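Local coordinates for uncharacterized protein (Bacteroides vulgatus, PDB 4FMR) that is of uncharacterized function but probably binds DNA, pairing an HU/IHF-like domain with a C-terminal immunoglobulin-like domain, at residues G136-T141 against F146-G151; N187-L192 against I199-A204. All blocks are in the same frame, centred on the assembly; numbering follows the deposited sequence. Where two conformers were deposited one is given.

Contact 1 of 2, residues G136-T141 against F146-G151; sequences GQDATT and FSATAG
Asp138 grips the backbone and the hydroxyl of Thr149 with its two carboxylate oxygens, and this is the tight part of the contact. With CG anti to the backbone N (chi1 -169°), the carboxylate is carried across to the 146-151 chain. Asp138 OD1 accepts from Thr149 N at 2.9 Å, the donor lying well above the carboxylate plane, while Asp138 OD2 accepts a hydrogen bond from Thr149 OG1, 2.8 Å, on its syn side. From the other face and the anti side, Thr141 N gives Asp138 OD2 a second bond (3.1 Å), an Asx motif that ties the carboxylate to the turn following strand 132-138. In the Ig-like domain this turn passes the chain from one sheet to the other: 132-138 edges the four-stranded sheet, 147-149 the five-stranded one. At the other end Phe146 CE1 reaches Gly136 N at 3.2 Å, the ring tilted obliquely to it, and the ring also stacks on His235. The side of Thr140 and Thr141 is looser and partly exposed. Thr140 CB stays 3.7 Å from Thr149 OG1, its own hydroxyl bonding Arg152. One water bridges Thr141 OG1 and Ser147 OG; Ser147 OG also bonds Asp145.

Contact 2 of 2, residues N187-L192 against I199-A204; sequences NDMIVL and IILLPA
Leu192 and Ile199 form the apolar centre of this antiparallel beta hairpin, which pairs strands 190-193 and 197-201 at one edge of the four-stranded sheet of the Ig-like domain. The two side chains cross at a slant on the same face. Ile199 CG1, anti to its carbonyl carbon (chi1 -56°), runs against Leu192 CB at 3.7 Å, and CD1 continues along the leucine to meet CD2 at the same separation. An alanine at Ile199 would remove CG1 and CD1 and would probably open a gap at the outer end of Leu192, its CD2 losing its partner. On the opposite face Ile190 and Ile200 make a looser pair, CG1 to CG2 at 4.2 Å; this face turns inward, where Ile190 touches Val172 and Ile200 packs on Phe154. Further along, Met189, a selenomethionine, in one of its two conformers bends at chi2 and chi3 and lies alongside Leu201 with both side chains pointing the same way, SE 3.8 Å from CD2.

The backbone explains why these pairs fall on different faces. Ile190 and Ile200 are a non-hydrogen-bonded pair and Leu192 and Ile199 a hydrogen-bonded one, with the register shifted by one residue between them. The shift is a classic beta bulge: Val191 and Leu192 both face Ile199, whose carbonyl O accepts from Val191 N at 2.8 Å and, weakly, from Leu192 N at 3.3 Å. Ile199 N returns a bond to Leu192 O. Before Ile190 the chain comes out of a short 3-10 segment, 187-189, where Asn187 O accepts from Ile190 N. The last cross-strand bond starts from this turn: Met189 O accepts Leu201 N in its carbonyl plane at 2.9 Å, and the same oxygen receives a CA-H...O contact from Ile200 CA.

The two contacts show how one Ig-like domain is assembled from successive pieces of chain. Contact 1 closes before contact 2 opens, and their centres lie about 12 Å apart. Both reach the four-stranded sheet, contact 1 at its outermost strand 132-138 and contact 2 at the opposite edge, with strand 153-159 lying between 132-138 and 197-201. They meet at strand 147-149 and the residues just after it and after strand 197-201: Leu202 CD1 packs on Ala148 CB, and Gly151 N makes a probable hydrogen bond to Pro203 O. Contact 1 thus joins the two sheets in the buried interior of the domain, whereas contact 2 closes an edge hairpin of one sheet at the surface.

Contact 1 of 2, residues G136-T141 against F146-G151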
ATOM      1  N   GLY B 136       8.915  -6.513  11.367  1.00 37.31           N
ATOM      2  CA  GLY B 136       9.929  -5.663  10.775  1.00 35.74           C
ATOM      3  C   GLY B 136       9.429  -4.264  10.503  1.00 38.84           C
ATOM      4  O   GLY B 136       8.220  -4.043  10.415  1.00 39.13           O
ATOM      5  N   GLN B 137      10.352  -3.301  10.353  1.00 33.97           N
ATOM      6  CA  GLN B 137       9.958  -1.936  10.033  1.00 33.29           C
ATOM      7  C   GLN B 137      11.012  -1.231   9.159  1.00 33.96           C
ATOM      8  O   GLN B 137      12.193  -1.176   9.519  1.00 33.08           O
ATOM      9  CB  GLN B 137       9.667  -1.095  11.302  1.00 35.53           C
ATOM     10  CG  GLN B 137       8.924   0.208  10.959  1.00 47.38           C
ATOM     11  CD  GLN B 137       8.782   1.160  12.110  1.00 80.67           C
ATOM     12  OE1 GLN B 137       9.745   1.478  12.832  1.00 78.47           O
ATOM     13  NE2 GLN B 137       7.581   1.695  12.254  1.00 78.49           N
ATOM     14  N   ASP B 138      10.552  -0.651   8.040  1.00 30.00           N
ATOM     15  CA  ASP B 138      11.382   0.111   7.125  1.00 30.99           C
ATOM     16  C   ASP B 138      11.440   1.542   7.609  1.00 38.64           C
ATOM     17  O   ASP B 138      10.387   2.113   7.893  1.00 39.32           O
ATOM     18  CB  ASP B 138      10.850   0.031   5.686  1.00 32.49           C
ATOM     19  CG  ASP B 138      11.849   0.586   4.690  1.00 42.53           C
ATOM     20  OD1 ASP B 138      12.975   0.068   4.634  1.00 49.49           O
ATOM     21  OD2 ASP B 138      11.534   1.586   4.027  1.00 43.32           O
ATOM     22  N   ALA B 139      12.656   2.123   7.724  1.00 35.93           N
ATOM     23  CA  ALA B 139      12.840   3.475   8.253  1.00 36.18           C
ATOM     24  C   ALA B 139      12.330   4.540   7.293  1.00 41.34           C
ATOM     25  O   ALA B 139      11.715   5.506   7.725  1.00 40.76           O
ATOM     26  CB  ALA B 139      14.308   3.724   8.571  1.00 36.51           C
ATOM     27  N   THR B 140      12.547   4.341   5.999  1.00 41.04           N
ATOM     28  CA  THR B 140      12.191   5.284   4.942  1.00 41.02           C
ATOM     29  C   THR B 140      10.691   5.377   4.750  1.00 45.50           C
ATOM     30  O   THR B 140      10.193   6.496   4.704  1.00 47.10           O
ATOM     31  CB  THR B 140      12.888   4.883   3.648  1.00 44.54           C
ATOM     32  OG1 THR B 140      14.277   4.900   3.920  1.00 49.68           O
ATOM     33  CG2 THR B 140      12.603   5.829   2.496  1.00 41.32           C
ATOM     34  N   THR B 141       9.976   4.244   4.612  1.00 41.19           N
ATOM     35  CA  THR B 141       8.533   4.258   4.319  1.00 40.22           C
ATOM     36  C   THR B 141       7.681   4.056   5.577  1.00 45.44           C
ATOM     37  O   THR B 141       6.481   4.332   5.536  1.00 46.09           O
ATOM     38  CB  THR B 141       8.184   3.157   3.285  1.00 41.03           C
ATOM     39  OG1 THR B 141       8.371   1.883   3.892  1.00 45.45           O
ATOM     40  CG2 THR B 141       9.016   3.245   1.984  1.00 32.34           C
ATOM     41  N   PHE B 146       7.191  -6.043   5.788  1.00 35.33           N
ATOM     42  CA  PHE B 146       8.477  -6.629   5.410  1.00 34.95           C
ATOM     43  C   PHE B 146       8.927  -6.190   4.019  1.00 37.67           C
ATOM     44  O   PHE B 146       9.739  -6.873   3.402  1.00 38.26           O
ATOM     45  CB  PHE B 146       8.524  -8.155   5.532  1.00 37.02           C
ATOM     46  CG  PHE B 146       9.173  -8.519   6.847  1.00 39.21           C
ATOM     47  CD1 PHE B 146       8.420  -8.608   8.008  1.00 42.80           C
ATOM     48  CD2 PHE B 146      10.552  -8.658   6.944  1.00 41.27           C
ATOM     49  CE1 PHE B 146       9.019  -8.931   9.216  1.00 44.72           C
ATOM     50  CE2 PHE B 146      11.156  -8.953   8.164  1.00 44.80           C
ATOM     51  CZ  PHE B 146      10.388  -9.063   9.295  1.00 43.79           C
ATOM     52  N   SER B 147       8.447  -5.017   3.562  1.00 32.72           N
ATOM     53  CA  SER B 147       8.957  -4.333   2.388  1.00 32.29           C
ATOM     54  C   SER B 147      10.041  -3.388   2.921  1.00 36.94           C
ATOM     55  O   SER B 147       9.909  -2.888   4.041  1.00 34.94           O
ATOM     56  CB  SER B 147       7.854  -3.613   1.617  1.00 35.80           C
ATOM     57  OG  SER B 147       7.328  -2.556   2.399  1.00 42.57           O
ATOM     58  N   ALA B 148      11.133  -3.211   2.179  1.00 34.66           N
ATOM     59  CA  ALA B 148      12.273  -2.440   2.654  1.00 35.57           C
ATOM     60  C   ALA B 148      12.931  -1.638   1.532  1.00 36.84           C
ATOM     61  O   ALA B 148      12.697  -1.903   0.356  1.00 35.57           O
ATOM     62  CB  ALA B 148      13.292  -3.387   3.281  1.00 36.79           C
ATOM     63  N   THR B 149      13.743  -0.660   1.911  1.00 33.96           N
ATOM     64  CA  THR B 149      14.454   0.226   0.983  1.00 33.77           C
ATOM     65  C   THR B 149      15.975  -0.066   1.018  1.00 36.37           C
ATOM     66  O   THR B 149      16.586   0.030   2.079  1.00 36.14           O
ATOM     67  CB  THR B 149      14.162   1.706   1.343  1.00 31.36           C
ATOM     68  OG1 THR B 149      12.745   1.912   1.482  1.00 34.73           O
ATOM     69  CG2 THR B 149      14.711   2.669   0.306  1.00 25.05           C
ATOM     70  N   ALA B 150      16.567  -0.405  -0.140  1.00 32.04           N
ATOM     71  CA  ALA B 150      18.016  -0.629  -0.301  1.00 31.98           C
ATOM     72  C   ALA B 150      18.773   0.646   0.028  1.00 34.86           C
ATOM     73  O   ALA B 150      18.287   1.722  -0.280  1.00 33.27           O
ATOM     74  CB  ALA B 150      18.336  -1.076  -1.728  1.00 32.08           C
ATOM     75  N   GLY B 151      19.912   0.518   0.696  1.00 33.29           N
ATOM     76  CA  GLY B 151      20.730   1.656   1.108  1.00 33.41           C
ATOM     77  C   GLY B 151      20.179   2.395   2.306  1.00 38.07           C
ATOM     78  O   GLY B 151      20.692   3.460   2.651  1.00 40.45           O
TER
HETATM   79  O   HOH W   1       8.543  -0.166   2.173  1.00 43.72           O

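Contact 2 of 2, residues N187-L192 against I199-A204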
ATOM      1  N   ASN B 187      29.065  -6.879   9.454  1.00 47.77           N
ATOM      2  CA  ASN B 187      28.712  -6.847  10.870  1.00 48.45           C
ATOM      3  C   ASN B 187      28.659  -5.435  11.436  1.00 51.73           C
ATOM      4  O   ASN B 187      27.891  -5.225  12.374  1.00 51.03           O
ATOM      5  CB  ASN B 187      29.687  -7.680  11.695  1.00 53.90           C
ATOM      6  CG  ASN B 187      29.416  -9.166  11.653  1.00 72.67           C
ATOM      7  OD1 ASN B 187      28.324  -9.639  11.296  1.00 57.93           O
ATOM      8  ND2 ASN B 187      30.398  -9.934  12.075  1.00 70.07           N
ATOM      9  N   ASP B 188      29.422  -4.467  10.857  1.00 47.91           N
ATOM     10  CA  ASP B 188      29.411  -3.078  11.339  1.00 47.91           C
ATOM     11  C   ASP B 188      28.107  -2.362  10.889  1.00 50.16           C
ATOM     12  O   ASP B 188      27.769  -1.324  11.473  1.00 50.16           O
ATOM     13  CB  ASP B 188      30.679  -2.288  10.923  1.00 51.04           C
ATOM     14  CG  ASP B 188      30.937  -1.993   9.446  1.00 66.81           C
ATOM     15  OD1 ASP B 188      30.137  -2.441   8.590  1.00 67.01           O
ATOM     16  OD2 ASP B 188      31.939  -1.304   9.148  1.00 74.45           O
HETATM   17  N   MSE B 189      27.365  -2.949   9.887  1.00 43.55           N
HETATM   18  CA  MSE B 189      26.106  -2.391   9.404  0.70 43.11           C
HETATM   19  C   MSE B 189      24.942  -2.894  10.276  1.00 43.32           C
HETATM   20  O   MSE B 189      23.777  -2.620   9.992  1.00 40.35           O
HETATM   21  CB  MSE B 189      25.906  -2.694   7.921  0.70 46.04           C
HETATM   22  CG  MSE B 189      27.035  -2.131   7.067  0.70 56.20           C
HETATM   23 SE   MSE B 189      27.120  -0.171   7.072  0.53 67.46          SE
HETATM   24  CE  MSE B 189      28.209   0.334   8.686  0.70 64.91           C
ATOM     25  N   ILE B 190      25.278  -3.606  11.373  1.00 39.67           N
ATOM     26  CA  ILE B 190      24.335  -4.011  12.408  1.00 40.27           C
ATOM     27  C   ILE B 190      24.478  -2.856  13.404  1.00 44.54           C
ATOM     28  O   ILE B 190      25.527  -2.740  14.028  1.00 43.94           O
ATOM     29  CB  ILE B 190      24.547  -5.432  13.005  1.00 44.92           C
ATOM     30  CG1 ILE B 190      24.446  -6.541  11.907  1.00 45.18           C
ATOM     31  CG2 ILE B 190      23.541  -5.669  14.167  1.00 44.68           C
ATOM     32  CD1 ILE B 190      25.038  -7.922  12.323  1.00 53.05           C
ATOM     33  N   VAL B 191      23.520  -1.913  13.413  1.00 40.96           N
ATOM     34  CA  VAL B 191      23.583  -0.676  14.202  1.00 41.27           C
ATOM     35  C   VAL B 191      23.080  -0.890  15.649  1.00 44.46           C
ATOM     36  O   VAL B 191      23.618  -0.287  16.573  1.00 44.91           O
ATOM     37  CB  VAL B 191      22.762   0.410  13.467  1.00 44.63           C
ATOM     38  CG1 VAL B 191      22.827   1.748  14.195  1.00 44.98           C
ATOM     39  CG2 VAL B 191      23.262   0.552  12.046  1.00 43.75           C
ATOM     40  N   LEU B 192      22.019  -1.686  15.819  1.00 41.27           N
ATOM     41  CA  LEU B 192      21.439  -2.035  17.113  1.00 40.76           C
ATOM     42  C   LEU B 192      21.356  -3.540  17.149  1.00 42.42           C
ATOM     43  O   LEU B 192      20.789  -4.143  16.233  1.00 40.51           O
ATOM     44  CB  LEU B 192      20.064  -1.342  17.367  1.00 40.13           C
ATOM     45  CG  LEU B 192      19.454  -1.547  18.789  1.00 45.35           C
ATOM     46  CD1 LEU B 192      20.391  -1.048  19.890  1.00 45.84           C
ATOM     47  CD2 LEU B 192      18.109  -0.885  18.918  1.00 46.35           C
ATOM     48  N   ILE B 199      18.623  -3.450  14.347  1.00 34.80           N
ATOM     49  CA  ILE B 199      18.582  -2.368  13.374  1.00 33.05           C
ATOM     50  C   ILE B 199      19.755  -2.596  12.432  1.00 36.29           C
ATOM     51  O   ILE B 199      20.909  -2.712  12.867  1.00 37.38           O
ATOM     52  CB  ILE B 199      18.537  -0.926  13.948  1.00 36.49           C
ATOM     53  CG1 ILE B 199      17.318  -0.772  14.902  1.00 37.16           C
ATOM     54  CG2 ILE B 199      18.459   0.100  12.775  1.00 35.12           C
ATOM     55  CD1 ILE B 199      17.196   0.549  15.642  1.00 42.93           C
ATOM     56  N   ILE B 200      19.455  -2.718  11.146  1.00 32.50           N
ATOM     57  CA  ILE B 200      20.503  -2.946  10.159  1.00 33.64           C
ATOM     58  C   ILE B 200      20.455  -1.852   9.118  1.00 36.86           C
ATOM     59  O   ILE B 200      19.435  -1.197   8.964  1.00 35.87           O
ATOM     60  CB  ILE B 200      20.420  -4.384   9.489  1.00 36.83           C
ATOM     61  CG1 ILE B 200      19.107  -4.582   8.690  1.00 36.99           C
ATOM     62  CG2 ILE B 200      20.636  -5.498  10.531  1.00 37.75           C
ATOM     63  CD1 ILE B 200      19.017  -5.790   7.748  1.00 47.34           C
ATOM     64  N   LEU B 201      21.574  -1.652   8.415  1.00 34.58           N
ATOM     65  CA  LEU B 201      21.677  -0.786   7.238  1.00 32.65           C
ATOM     66  C   LEU B 201      21.736  -1.695   6.044  1.00 36.33           C
ATOM     67  O   LEU B 201      22.611  -2.539   5.992  1.00 36.40           O
ATOM     68  CB  LEU B 201      22.894   0.173   7.274  1.00 32.05           C
ATOM     69  CG  LEU B 201      22.980   1.149   6.050  1.00 33.96           C
ATOM     70  CD1 LEU B 201      21.760   2.053   5.958  1.00 31.24           C
ATOM     71  CD2 LEU B 201      24.204   2.035   6.139  1.00 33.53           C
ATOM     72  N   LEU B 202      20.790  -1.596   5.128  1.00 35.34           N
ATOM     73  CA  LEU B 202      20.787  -2.467   3.948  1.00 35.81           C
ATOM     74  C   LEU B 202      21.751  -1.958   2.877  1.00 39.69           C
ATOM     75  O   LEU B 202      21.744  -0.763   2.624  1.00 39.43           O
ATOM     76  CB  LEU B 202      19.361  -2.571   3.349  1.00 35.05           C
ATOM     77  CG  LEU B 202      18.307  -3.318   4.168  1.00 38.86           C
ATOM     78  CD1 LEU B 202      16.912  -3.046   3.630  1.00 37.50           C
ATOM     79  CD2 LEU B 202      18.592  -4.811   4.203  1.00 41.69           C
ATOM     80  N   PRO B 203      22.563  -2.811   2.207  1.00 38.06           N
ATOM     81  CA  PRO B 203      23.410  -2.294   1.095  1.00 38.44           C
ATOM     82  C   PRO B 203      22.566  -1.648  -0.024  1.00 42.03           C
ATOM     83  O   PRO B 203      21.425  -2.061  -0.277  1.00 40.40           O
ATOM     84  CB  PRO B 203      24.144  -3.545   0.569  1.00 40.41           C
ATOM     85  CG  PRO B 203      23.937  -4.597   1.612  1.00 44.77           C
ATOM     86  CD  PRO B 203      22.684  -4.278   2.353  1.00 39.81           C
ATOM     87  N   ALA B 204      23.141  -0.631  -0.681  1.00 40.53           N
ATOM     88  CA  ALA B 204      22.504   0.170  -1.725  1.00 41.34           C
ATOM     89  C   ALA B 204      22.412  -0.548  -3.069  1.00 46.02           C
ATOM     90  O   ALA B 204      21.497  -0.268  -3.840  1.00 46.10           O
ATOM     91  CB  ALA B 204      23.275   1.475  -1.904  1.00 42.62           C
TER